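PDB 3SEE: DUF4627 domain-containing protein, which is of unknown molecular function but has a galactose-binding domain-like fold and probably binds carbohydrate. Local coordinates for residues Thr19-Lys24 / Trp36-Asn41; Asn40-Gly45 / Tyr77-Gly82; Thr47-Glu52 / Asn61-Asp66; Leu96-Lys101 / Val212-Val217. All blocks are in the same frame, centred on the assembly; numbering follows the deposited sequence.

Contact 1 of 4, residues Thr19-Lys24 / Trp36-Asn41; sequences TEVTNK and WFIMNN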
# COMPACT_ATOMS: atom_id res chain seq x y z
N THR A 19 -13.91 0.39 13.94
CA THR A 19 -14.94 -0.45 13.34
C THR A 19 -14.29 -1.69 12.75
O THR A 19 -13.32 -1.58 11.98
CB THR A 19 -15.69 0.36 12.23
OG1 THR A 19 -16.30 1.50 12.86
CG2 THR A 19 -16.76 -0.48 11.55
N GLU A 20 -14.80 -2.88 13.08
CA GLU A 20 -14.29 -4.13 12.57
C GLU A 20 -14.31 -4.14 11.04
O GLU A 20 -15.28 -3.71 10.40
CB GLU A 20 -15.11 -5.30 13.13
CG GLU A 20 -14.63 -6.67 12.65
CD GLU A 20 -15.32 -7.84 13.34
OE1 GLU A 20 -16.29 -7.60 14.08
OE2 GLU A 20 -14.85 -8.98 13.18
N VAL A 21 -13.22 -4.64 10.46
CA VAL A 21 -13.07 -4.77 9.01
C VAL A 21 -13.06 -6.23 8.63
O VAL A 21 -12.17 -6.98 9.04
CB VAL A 21 -11.74 -4.16 8.56
CG1 VAL A 21 -11.50 -4.41 7.05
CG2 VAL A 21 -11.71 -2.65 8.87
N THR A 22 -14.05 -6.62 7.82
CA THR A 22 -14.13 -8.00 7.30
C THR A 22 -14.31 -8.05 5.79
O THR A 22 -14.10 -9.13 5.20
CB THR A 22 -15.29 -8.80 7.95
OG1 THR A 22 -16.51 -8.08 7.73
CG2 THR A 22 -15.04 -9.03 9.46
N ASN A 23 -14.65 -6.92 5.17
CA ASN A 23 -14.94 -6.95 3.73
C ASN A 23 -13.74 -7.31 2.88
O ASN A 23 -12.70 -6.69 2.91
CB ASN A 23 -15.50 -5.65 3.21
CG ASN A 23 -16.90 -5.39 3.69
OD1 ASN A 23 -17.64 -6.32 4.06
ND2 ASN A 23 -17.29 -4.14 3.66
N LYS A 24 -13.93 -8.37 2.12
CA LYS A 24 -12.96 -8.87 1.19
C LYS A 24 -13.45 -8.58 -0.21
O LYS A 24 -14.64 -8.75 -0.51
CB LYS A 24 -12.86 -10.37 1.39
CG LYS A 24 -11.91 -11.07 0.54
CD LYS A 24 -11.51 -12.39 1.19
CE LYS A 24 -10.15 -12.73 0.70
NZ LYS A 24 -10.19 -13.48 -0.49
N TRP A 36 -12.04 0.23 4.56
CA TRP A 36 -10.97 -0.72 4.31
C TRP A 36 -11.50 -1.96 3.60
O TRP A 36 -12.62 -2.39 3.83
CB TRP A 36 -10.32 -1.14 5.62
CG TRP A 36 -9.61 -0.04 6.30
CD1 TRP A 36 -10.04 0.67 7.38
CD2 TRP A 36 -8.31 0.50 5.97
NE1 TRP A 36 -9.11 1.61 7.74
CE2 TRP A 36 -8.04 1.53 6.88
CE3 TRP A 36 -7.38 0.24 4.95
CZ2 TRP A 36 -6.86 2.26 6.84
CZ3 TRP A 36 -6.22 0.96 4.93
CH2 TRP A 36 -5.98 1.97 5.86
N PHE A 37 -10.66 -2.53 2.75
CA PHE A 37 -10.92 -3.83 2.17
C PHE A 37 -9.72 -4.74 2.34
O PHE A 37 -8.58 -4.28 2.47
CB PHE A 37 -11.35 -3.73 0.70
CG PHE A 37 -10.32 -3.17 -0.23
CD1 PHE A 37 -9.36 -3.98 -0.79
CD2 PHE A 37 -10.33 -1.84 -0.59
CE1 PHE A 37 -8.43 -3.46 -1.69
CE2 PHE A 37 -9.41 -1.33 -1.48
CZ PHE A 37 -8.47 -2.14 -2.05
N ILE A 38 -10.00 -6.03 2.34
CA ILE A 38 -9.00 -7.07 2.37
C ILE A 38 -8.84 -7.66 1.00
O ILE A 38 -9.81 -8.14 0.40
CB ILE A 38 -9.37 -8.16 3.38
CG1 ILE A 38 -9.46 -7.57 4.78
CG2 ILE A 38 -8.37 -9.32 3.29
CD1 ILE A 38 -10.22 -8.46 5.78
N MSE A 39 -7.63 -7.58 0.44
CA MSE A 39 -7.26 -8.33 -0.76
C MSE A 39 -6.43 -9.53 -0.33
O MSE A 39 -5.39 -9.37 0.30
CB MSE A 39 -6.47 -7.48 -1.75
CG MSE A 39 -7.34 -6.85 -2.82
SE MSE A 39 -7.92 -8.06 -4.20
CE MSE A 39 -6.30 -8.05 -5.17
N ASN A 40 -6.90 -10.73 -0.66
CA ASN A 40 -6.13 -11.94 -0.45
C ASN A 40 -6.48 -12.90 -1.57
O ASN A 40 -7.38 -13.75 -1.44
CB ASN A 40 -6.40 -12.56 0.92
CG ASN A 40 -5.54 -13.74 1.21
OD1 ASN A 40 -4.76 -14.19 0.35
ND2 ASN A 40 -5.69 -14.29 2.42
N ASN A 41 -5.78 -12.74 -2.68
CA ASN A 41 -5.86 -13.62 -3.82
C ASN A 41 -4.69 -14.58 -3.87
O ASN A 41 -4.53 -15.30 -4.85
CB ASN A 41 -6.01 -12.85 -5.15
CG ASN A 41 -7.34 -12.16 -5.28
OD1 ASN A 41 -8.33 -12.50 -4.62
ND2 ASN A 41 -7.38 -11.16 -6.18
O HOH W 1 -15.06 -2.51 2.39
O HOH W 2 -9.24 -11.30 -2.27

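Contact 2 of 4, residues Asn40-Gly45 / Tyr77-Gly82; sequences NNEADG and YKAFLG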
# COMPACT_ATOMS: atom_id res chain seq x y z
N ASN A 40 -6.90 -10.73 -0.66
CA ASN A 40 -6.13 -11.94 -0.45
C ASN A 40 -6.48 -12.90 -1.57
O ASN A 40 -7.38 -13.75 -1.44
CB ASN A 40 -6.40 -12.56 0.92
CG ASN A 40 -5.54 -13.74 1.21
OD1 ASN A 40 -4.76 -14.19 0.35
ND2 ASN A 40 -5.69 -14.29 2.42
N ASN A 41 -5.78 -12.74 -2.68
CA ASN A 41 -5.86 -13.62 -3.82
C ASN A 41 -4.69 -14.58 -3.87
O ASN A 41 -4.53 -15.30 -4.85
CB ASN A 41 -6.01 -12.85 -5.15
CG ASN A 41 -7.34 -12.16 -5.28
OD1 ASN A 41 -8.33 -12.50 -4.62
ND2 ASN A 41 -7.38 -11.16 -6.18
N GLU A 42 -3.87 -14.63 -2.83
CA GLU A 42 -2.90 -15.72 -2.70
C GLU A 42 -3.67 -17.02 -2.51
O GLU A 42 -4.81 -17.03 -2.05
CB GLU A 42 -1.95 -15.47 -1.53
CG GLU A 42 -0.98 -14.31 -1.73
CD GLU A 42 0.18 -14.64 -2.62
OE1 GLU A 42 0.62 -15.80 -2.62
OE2 GLU A 42 0.75 -13.72 -3.22
N ALA A 43 -3.03 -18.13 -2.84
CA ALA A 43 -3.60 -19.45 -2.67
C ALA A 43 -4.10 -19.63 -1.25
O ALA A 43 -3.49 -19.13 -0.28
CB ALA A 43 -2.55 -20.50 -2.99
N ASP A 44 -5.18 -20.39 -1.12
CA ASP A 44 -5.70 -20.77 0.18
C ASP A 44 -4.57 -21.27 1.06
O ASP A 44 -3.81 -22.15 0.68
CB ASP A 44 -6.77 -21.84 0.00
CG ASP A 44 -7.30 -22.34 1.32
OD1 ASP A 44 -6.69 -23.30 1.87
OD2 ASP A 44 -8.31 -21.77 1.80
N GLY A 45 -4.48 -20.70 2.27
CA GLY A 45 -3.52 -21.10 3.27
C GLY A 45 -2.23 -20.32 3.32
O GLY A 45 -1.46 -20.46 4.27
N TYR A 77 0.31 -7.57 -5.88
CA TYR A 77 -1.04 -7.36 -6.42
C TYR A 77 -2.06 -8.37 -5.90
O TYR A 77 -3.22 -8.33 -6.31
CB TYR A 77 -1.02 -7.32 -7.97
CG TYR A 77 -0.53 -8.58 -8.62
CD1 TYR A 77 -1.40 -9.62 -8.97
CD2 TYR A 77 0.79 -8.74 -8.93
CE1 TYR A 77 -0.93 -10.78 -9.59
CE2 TYR A 77 1.27 -9.90 -9.55
CZ TYR A 77 0.41 -10.91 -9.87
OH TYR A 77 0.88 -12.07 -10.50
N LYS A 78 -1.64 -9.27 -5.02
CA LYS A 78 -2.54 -10.31 -4.51
C LYS A 78 -2.97 -10.14 -3.06
O LYS A 78 -4.10 -10.49 -2.74
CB LYS A 78 -1.94 -11.71 -4.67
CG LYS A 78 -1.69 -12.11 -6.11
CD LYS A 78 -1.23 -13.56 -6.18
CE LYS A 78 -0.78 -13.91 -7.56
NZ LYS A 78 -0.32 -15.35 -7.60
N ALA A 79 -2.08 -9.69 -2.17
CA ALA A 79 -2.39 -9.71 -0.73
C ALA A 79 -2.01 -8.37 -0.09
O ALA A 79 -0.82 -8.04 0.02
CB ALA A 79 -1.66 -10.86 -0.05
N PHE A 80 -3.01 -7.63 0.36
CA PHE A 80 -2.77 -6.34 0.98
C PHE A 80 -4.03 -5.84 1.67
O PHE A 80 -5.14 -6.31 1.38
CB PHE A 80 -2.23 -5.29 -0.03
CG PHE A 80 -3.08 -5.09 -1.24
CD1 PHE A 80 -2.87 -5.83 -2.40
CD2 PHE A 80 -4.02 -4.08 -1.28
CE1 PHE A 80 -3.62 -5.58 -3.54
CE2 PHE A 80 -4.76 -3.85 -2.43
CZ PHE A 80 -4.55 -4.58 -3.55
N LEU A 81 -3.84 -4.88 2.57
CA LEU A 81 -4.89 -4.07 3.14
C LEU A 81 -5.06 -2.83 2.29
O LEU A 81 -4.08 -2.15 2.02
CB LEU A 81 -4.47 -3.71 4.56
CG LEU A 81 -5.37 -2.72 5.30
CD1 LEU A 81 -6.74 -3.34 5.61
CD2 LEU A 81 -4.67 -2.19 6.56
N GLY A 82 -6.28 -2.58 1.84
CA GLY A 82 -6.50 -1.47 0.93
C GLY A 82 -7.58 -0.49 1.35
O GLY A 82 -8.50 -0.85 2.09
O HOH W 3 -4.96 -10.29 -7.50
O HOH W 4 -3.14 -16.98 -6.45
O HOH W 5 2.10 -15.11 -5.31

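Contact 3 of 4, residues Thr47-Glu52 / Asn61-Asp66; sequences TTIAWE and NAMKID. With NA (sodium ion), chain B.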
# COMPACT_ATOMS: atom_id res chain seq x y z
N THR A 47 -1.69 -16.75 3.37
CA THR A 47 -1.71 -15.65 4.31
C THR A 47 -3.12 -15.46 4.85
O THR A 47 -4.11 -15.90 4.24
CB THR A 47 -1.12 -14.35 3.68
OG1 THR A 47 -1.16 -13.27 4.63
CG2 THR A 47 -1.85 -13.95 2.42
N THR A 48 -3.21 -14.82 6.01
CA THR A 48 -4.50 -14.41 6.57
C THR A 48 -4.38 -12.96 6.96
O THR A 48 -3.45 -12.58 7.69
CB THR A 48 -4.85 -15.25 7.80
OG1 THR A 48 -4.97 -16.62 7.38
CG2 THR A 48 -6.15 -14.79 8.47
N ILE A 49 -5.30 -12.14 6.47
CA ILE A 49 -5.38 -10.73 6.82
C ILE A 49 -6.70 -10.55 7.55
O ILE A 49 -7.75 -10.85 6.98
CB ILE A 49 -5.31 -9.84 5.56
CG1 ILE A 49 -3.98 -10.04 4.83
CG2 ILE A 49 -5.49 -8.37 5.93
CD1 ILE A 49 -3.82 -9.30 3.52
N ALA A 50 -6.65 -10.05 8.78
CA ALA A 50 -7.83 -9.98 9.61
C ALA A 50 -7.73 -8.87 10.63
O ALA A 50 -6.64 -8.49 11.07
CB ALA A 50 -8.10 -11.32 10.34
N TRP A 51 -8.90 -8.39 11.05
CA TRP A 51 -9.04 -7.41 12.13
C TRP A 51 -8.82 -8.07 13.47
O TRP A 51 -9.14 -9.25 13.66
CB TRP A 51 -10.44 -6.83 12.06
CG TRP A 51 -10.76 -5.77 13.03
CD1 TRP A 51 -10.52 -4.43 12.90
CD2 TRP A 51 -11.48 -5.92 14.26
NE1 TRP A 51 -10.99 -3.75 13.99
CE2 TRP A 51 -11.61 -4.64 14.83
CE3 TRP A 51 -12.02 -7.02 14.94
CZ2 TRP A 51 -12.28 -4.43 16.04
CZ3 TRP A 51 -12.69 -6.79 16.15
CH2 TRP A 51 -12.81 -5.52 16.67
N GLU A 52 -8.27 -7.32 14.41
CA GLU A 52 -8.04 -7.82 15.76
C GLU A 52 -8.12 -6.70 16.77
O GLU A 52 -7.85 -5.53 16.46
CB GLU A 52 -6.65 -8.44 15.87
CG GLU A 52 -5.55 -7.41 15.64
CD GLU A 52 -4.15 -7.93 15.85
OE1 GLU A 52 -3.95 -9.04 16.35
OE2 GLU A 52 -3.22 -7.16 15.53
N ASN A 61 -6.98 -1.49 18.34
CA ASN A 61 -7.50 -2.25 17.22
C ASN A 61 -6.48 -2.15 16.09
O ASN A 61 -5.79 -1.14 15.96
CB ASN A 61 -8.83 -1.67 16.72
CG ASN A 61 -9.83 -1.47 17.84
OD1 ASN A 61 -10.53 -2.39 18.20
ND2 ASN A 61 -9.89 -0.26 18.36
N ALA A 62 -6.38 -3.20 15.28
CA ALA A 62 -5.38 -3.27 14.22
C ALA A 62 -5.80 -4.28 13.18
O ALA A 62 -6.72 -5.09 13.41
CB ALA A 62 -4.03 -3.66 14.81
N MSE A 63 -5.11 -4.24 12.05
CA MSE A 63 -5.18 -5.32 11.06
C MSE A 63 -3.91 -6.13 11.16
O MSE A 63 -2.82 -5.56 11.28
CB MSE A 63 -5.27 -4.77 9.65
CG MSE A 63 -6.51 -3.88 9.43
SE MSE A 63 -8.20 -4.75 9.68
CE MSE A 63 -8.10 -6.08 8.30
N LYS A 64 -4.02 -7.45 11.12
CA LYS A 64 -2.87 -8.34 11.15
C LYS A 64 -2.72 -9.04 9.80
O LYS A 64 -3.68 -9.64 9.30
CB LYS A 64 -3.02 -9.39 12.26
CG LYS A 64 -1.83 -10.33 12.37
CD LYS A 64 -2.06 -11.45 13.35
CE LYS A 64 -1.84 -10.94 14.76
NZ LYS A 64 -1.75 -12.02 15.79
N ILE A 65 -1.53 -8.94 9.23
CA ILE A 65 -1.16 -9.62 7.99
C ILE A 65 -0.23 -10.75 8.40
O ILE A 65 0.94 -10.54 8.74
CB ILE A 65 -0.45 -8.69 6.99
CG1 ILE A 65 -1.33 -7.47 6.68
CG2 ILE A 65 -0.08 -9.48 5.71
CD1 ILE A 65 -0.65 -6.42 5.77
N ASP A 66 -0.75 -11.96 8.39
CA ASP A 66 -0.07 -13.13 8.94
C ASP A 66 0.37 -14.06 7.83
O ASP A 66 -0.47 -14.77 7.26
CB ASP A 66 -0.99 -13.84 9.94
CG ASP A 66 -0.36 -15.05 10.61
OD1 ASP A 66 0.69 -15.53 10.16
OD2 ASP A 66 -0.98 -15.53 11.58
NA NA B . -5.37 -17.63 5.27
O HOH W 6 -4.96 -11.70 15.92
O HOH W 7 -1.88 -10.44 17.80
O HOH W 8 -3.24 -18.66 5.91
O HOH W 9 -6.43 -19.60 5.98

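Contact 4 of 4, residues Leu96-Lys101 / Val212-Val217; sequences LTFYAK and VEISDV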
# COMPACT_ATOMS: atom_id res chain seq x y z
N LEU A 96 1.81 9.69 3.99
CA LEU A 96 1.12 8.52 4.52
C LEU A 96 1.87 8.06 5.75
O LEU A 96 3.09 7.84 5.70
CB LEU A 96 1.10 7.38 3.52
CG LEU A 96 0.28 6.16 4.05
CD1 LEU A 96 -1.22 6.37 3.96
CD2 LEU A 96 0.61 4.84 3.46
N THR A 97 1.18 7.96 6.88
CA THR A 97 1.76 7.54 8.17
C THR A 97 0.92 6.45 8.76
O THR A 97 -0.31 6.47 8.61
CB THR A 97 1.85 8.66 9.26
OG1 THR A 97 0.56 8.97 9.79
CG2 THR A 97 2.51 9.91 8.73
N PHE A 98 1.55 5.53 9.46
CA PHE A 98 0.83 4.54 10.26
C PHE A 98 1.78 3.93 11.26
O PHE A 98 2.96 4.24 11.27
CB PHE A 98 0.13 3.48 9.41
CG PHE A 98 1.03 2.71 8.49
CD1 PHE A 98 1.32 3.18 7.22
CD2 PHE A 98 1.58 1.49 8.87
CE1 PHE A 98 2.15 2.49 6.36
CE2 PHE A 98 2.39 0.79 8.00
CZ PHE A 98 2.67 1.28 6.74
N TYR A 99 1.26 3.10 12.15
CA TYR A 99 2.08 2.38 13.09
C TYR A 99 2.01 0.89 12.77
O TYR A 99 0.95 0.38 12.35
CB TYR A 99 1.65 2.64 14.54
CG TYR A 99 2.09 4.01 14.99
CD1 TYR A 99 1.36 5.13 14.66
CD2 TYR A 99 3.28 4.19 15.67
CE1 TYR A 99 1.83 6.42 15.01
CE2 TYR A 99 3.75 5.44 16.04
CZ TYR A 99 3.02 6.54 15.70
OH TYR A 99 3.47 7.82 16.05
N ALA A 100 3.13 0.21 12.90
CA ALA A 100 3.25 -1.20 12.60
C ALA A 100 4.02 -1.90 13.69
O ALA A 100 4.90 -1.32 14.31
CB ALA A 100 3.94 -1.40 11.23
N LYS A 101 3.73 -3.18 13.83
CA LYS A 101 4.33 -4.06 14.84
C LYS A 101 4.65 -5.38 14.14
O LYS A 101 3.76 -5.92 13.49
CB LYS A 101 3.28 -4.29 15.97
CG LYS A 101 3.83 -4.76 17.31
CD LYS A 101 2.73 -4.79 18.35
CE LYS A 101 2.99 -5.81 19.45
NZ LYS A 101 2.69 -7.20 19.02
N VAL A 212 2.82 -8.95 10.50
CA VAL A 212 2.83 -7.49 10.69
C VAL A 212 1.43 -7.03 11.07
O VAL A 212 0.44 -7.45 10.45
CB VAL A 212 3.32 -6.78 9.39
CG1 VAL A 212 3.28 -5.27 9.54
CG2 VAL A 212 4.73 -7.25 9.00
N GLU A 213 1.35 -6.18 12.08
CA GLU A 213 0.10 -5.55 12.50
C GLU A 213 0.16 -4.06 12.20
O GLU A 213 1.22 -3.45 12.31
CB GLU A 213 -0.11 -5.81 13.98
CG GLU A 213 -0.23 -7.28 14.31
CD GLU A 213 -0.06 -7.54 15.78
OE1 GLU A 213 -1.05 -7.49 16.52
OE2 GLU A 213 1.09 -7.79 16.21
N ILE A 214 -0.98 -3.52 11.78
CA ILE A 214 -1.09 -2.16 11.28
C ILE A 214 -2.18 -1.42 12.03
O ILE A 214 -3.29 -1.95 12.20
CB ILE A 214 -1.47 -2.21 9.77
CG1 ILE A 214 -0.31 -2.78 8.95
CG2 ILE A 214 -1.88 -0.83 9.24
CD1 ILE A 214 -0.76 -3.63 7.82
N SER A 215 -1.89 -0.20 12.46
CA SER A 215 -2.90 0.62 13.10
C SER A 215 -2.67 2.11 12.86
O SER A 215 -1.56 2.52 12.53
CB SER A 215 -2.99 0.31 14.60
OG SER A 215 -4.18 0.87 15.15
N ASP A 216 -3.71 2.93 13.01
CA ASP A 216 -3.66 4.39 13.07
C ASP A 216 -3.02 5.00 11.82
O ASP A 216 -1.90 5.53 11.81
CB ASP A 216 -2.96 4.88 14.32
CG ASP A 216 -3.05 6.37 14.48
OD1 ASP A 216 -4.06 6.95 13.98
OD2 ASP A 216 -2.12 6.94 15.10
N VAL A 217 -3.77 4.92 10.74
CA VAL A 217 -3.31 5.33 9.42
C VAL A 217 -3.79 6.72 9.06
O VAL A 217 -4.98 7.03 9.18
CB VAL A 217 -3.82 4.35 8.35
CG1 VAL A 217 -3.24 4.70 6.98
CG2 VAL A 217 -3.53 2.88 8.74
O HOH W 10 -1.08 8.11 11.52
O HOH W 11 3.16 -8.76 14.96
O HOH W 12 -0.61 -7.04 19.16

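Contact 1 of 4, residues Thr19-Lys24 / Trp36-Asn41
Val-21 and Ile-38 mark the tightly packed side of this contact. Both methyls of Val-21 straddle CB of Trp-36, with CG1 and CG2 each 3.8 Å from it. Ile-38 lays its CD1 methyl against the backbone of 19-24, 4.0 Å from Thr-22 O. One backbone bond joins the segments beside these groups. Ile-38 N donates to Asn-23 O at 2.8 Å, and the donor lies in the carbonyl plane. The same oxygen also takes a CA-H contact from Phe-37. Lys-24 then pairs in parallel with Ile-38, so 19-24 joins the sheet only at its C-terminal end.

The other side is looser and wet. A water links Asn-23 ND2, in one of its two conformers, to Trp-36 O. The Lys-24 chain starts with CG anti to its backbone N (chi1 -179°) and bends at its last torsion (chi4 -89°). This brings NZ to Asn-40 O at 3.0 Å, with the nitrogen 35° above the carbonyl plane. A second water accepts from Lys-24 NZ and Asn-40 N and donates to Asn-41 OD1. Lys-24 also touches a crystal neighbour, so its pose may owe something to the lattice.

The indole of Trp-36 turns away from 19-24. Its NE1 bonds to Asn-14 O, and its ring meets Phe-17. Strand 36-40 lies between strands 24-25 and 79-85 in a mixed sheet. Ile-38 also packs on Ile-49 and Met-63, from strands 48-53 and 61-66 of the second sheet.

Contact 2 of 4, residues Asn40-Gly45 / Tyr77-Gly82
This is a surface contact in which Asn-40 and Ala-79 form an antiparallel, non-hydrogen-bonded pair at one end of neighbouring strands. The strands belong to the mixed sheet of a galactose-binding domain-like beta fold. After the pair, segment 40-45 leaves the sheet as a loop.

Glu-42 and Lys-78 carry most of the side-chain contact. Their chains cross at about a right angle. Glu-42 CG lies 3.9 Å from Ala-79 CB. A bend at chi2 (-78°) then turns the carboxylate over the lysine, with OE2 3.6 Å from Lys-78 CD. The touch is therefore with the aliphatic part of the lysine. The charged atoms do not meet: Glu-42 OE2 and Lys-78 NZ stay 4.8 Å apart, with a water between them that bonds only weakly to the lysine. The firmer partner of Glu-42 OE2 is Ser-75 N. Ser-75 N would probably lose this acceptor if an alanine stood here, and a gap would open over the Ala-79 methyl and the Lys-78 chain.

The asparagine amides have partners outside the two segments. Asn-40 ND2 bonds to Thr-47 O. Asn-41 ND2 bonds to Thr-26 O and, through a water, reaches Tyr-77 O. The one direct hydrogen bond between the segments is from Asn-41 N to Lys-78 O, 2.8 Å long and almost straight at 176°, though the donor is tilted 32° from the carbonyl plane.

Contact 3 of 4, residues Thr47-Glu52 / Asn61-Asp66
Thr-48, Ala-50 and Glu-52 face Asp-66, Lys-64 and Ala-62 as hydrogen-bonded pairs of an antiparallel beta hairpin. Six backbone bonds join them, with Lys-64 N 2.8 Å from Ala-50 O.

The apolar contacts lie on the face of Ile-49, Trp-51, Met-63 and Ile-65. The two isoleucines sit side by side, with Ile-49 CG1 4.0 Å from Ile-65 CG2. Selenomethionine Met-63 bends at chi2 and so brings SE to the edge of the Trp-51 indole, a Met-aromatic contact, 3.9 Å from Trp-51 CB. Its bend at chi3 turns CE toward Trp-51 N. With a leucine in place of the tryptophan, the selenium is likely to lose its ring and Phe-17 O its indole N-H.

Charge is on the opposite face. Glu-52 OE1 and Lys-64 NZ, each in one of two modelled conformers, make only a long salt bridge (3.7 Å), bridged by water.

Metal binding is at one end. A sodium ion takes Thr-47 O and Thr-48 OG1, each at 2.4 Å, and two waters.

Strand 48-53 is outermost in its sheet within this chain. Strand 61-66 pairs on its other side with strand 211-221, and Ile-49 and Met-63 meet Ile-38 of the other sheet.

Contact 4 of 4, residues Leu96-Lys101 / Val212-Val217
Lys-101 and Glu-213 bury the most surface here, and Tyr-99 comes next. All three sit on one face of an antiparallel strand pair, together with Ser-215.

Lys-101 and Glu-213 are a hydrogen-bonded pair, with Glu-213 N 2.8 Å from Lys-101 O. Their side chains run alongside each other in the same direction. Lys-101, in one of its two conformers, bends at chi4 (-77°) and turns NZ to Glu-213 OE2 at 3.3 Å. This is a salt bridge whose hydrogen bond is weak. A water also donates to Glu-213 OE1 and accepts weakly from the same ammonium.

Tyr-99 pairs with Ser-215 through two backbone bonds, each 2.9 Å between N and O. Its ring lies beside the Asp-216 carboxylate, in one of its two conformers, the two planes only 3° apart, and Tyr-99 CD1 is 3.9 Å from Asp-216 OD2. The firmer partner of Asp-216 is Lys-16, which forms a salt bridge with OD1. Asp-216 has a positive phi, and with Val-217 it stands opposite the single residue Phe-98, which makes a beta bulge. Phe-98 CA gives a CA-H contact to Asp-216 O at 3.3 Å.

The reverse face is apolar. Phe-98 CB meets Val-217 CG2 at 3.8 Å, and its ring reaches Ile-214 CG2. Phe-98 packs on both strand 108-115 and strand 199-204 of the other sheet, and Ile-214 on the latter.

The chemistry is thus split by face. Apolar groups close the space between the sheets, while the charged pair is partly exposed and shared with water, so solvent probably screens its charges.

How the contacts relate
Contacts 1 and 2 serve the mixed sheet, where strands 36-40 and 79-85 are neighbours and Asn-40 and Asn-41 belong to both contacts. Contacts 3 and 4 serve the antiparallel sheet, where strands 61-66 and 211-221 adjoin. Contact 2 lies at the surface and rests on one direct hydrogen bond, water links and the packing of Glu-42 on Lys-78 and Ala-79. The others are partly buried. Contacts 3 and 4 have backbone ladders, the latter broken by a bulge; contact 1 has none. Leu-81 is one place where the sheets meet, its CD2 packing on Met-63 and Ile-214. Asn-40 ND2 ties contacts 1 and 2 to Thr-47 O, a sodium ligand of contact 3.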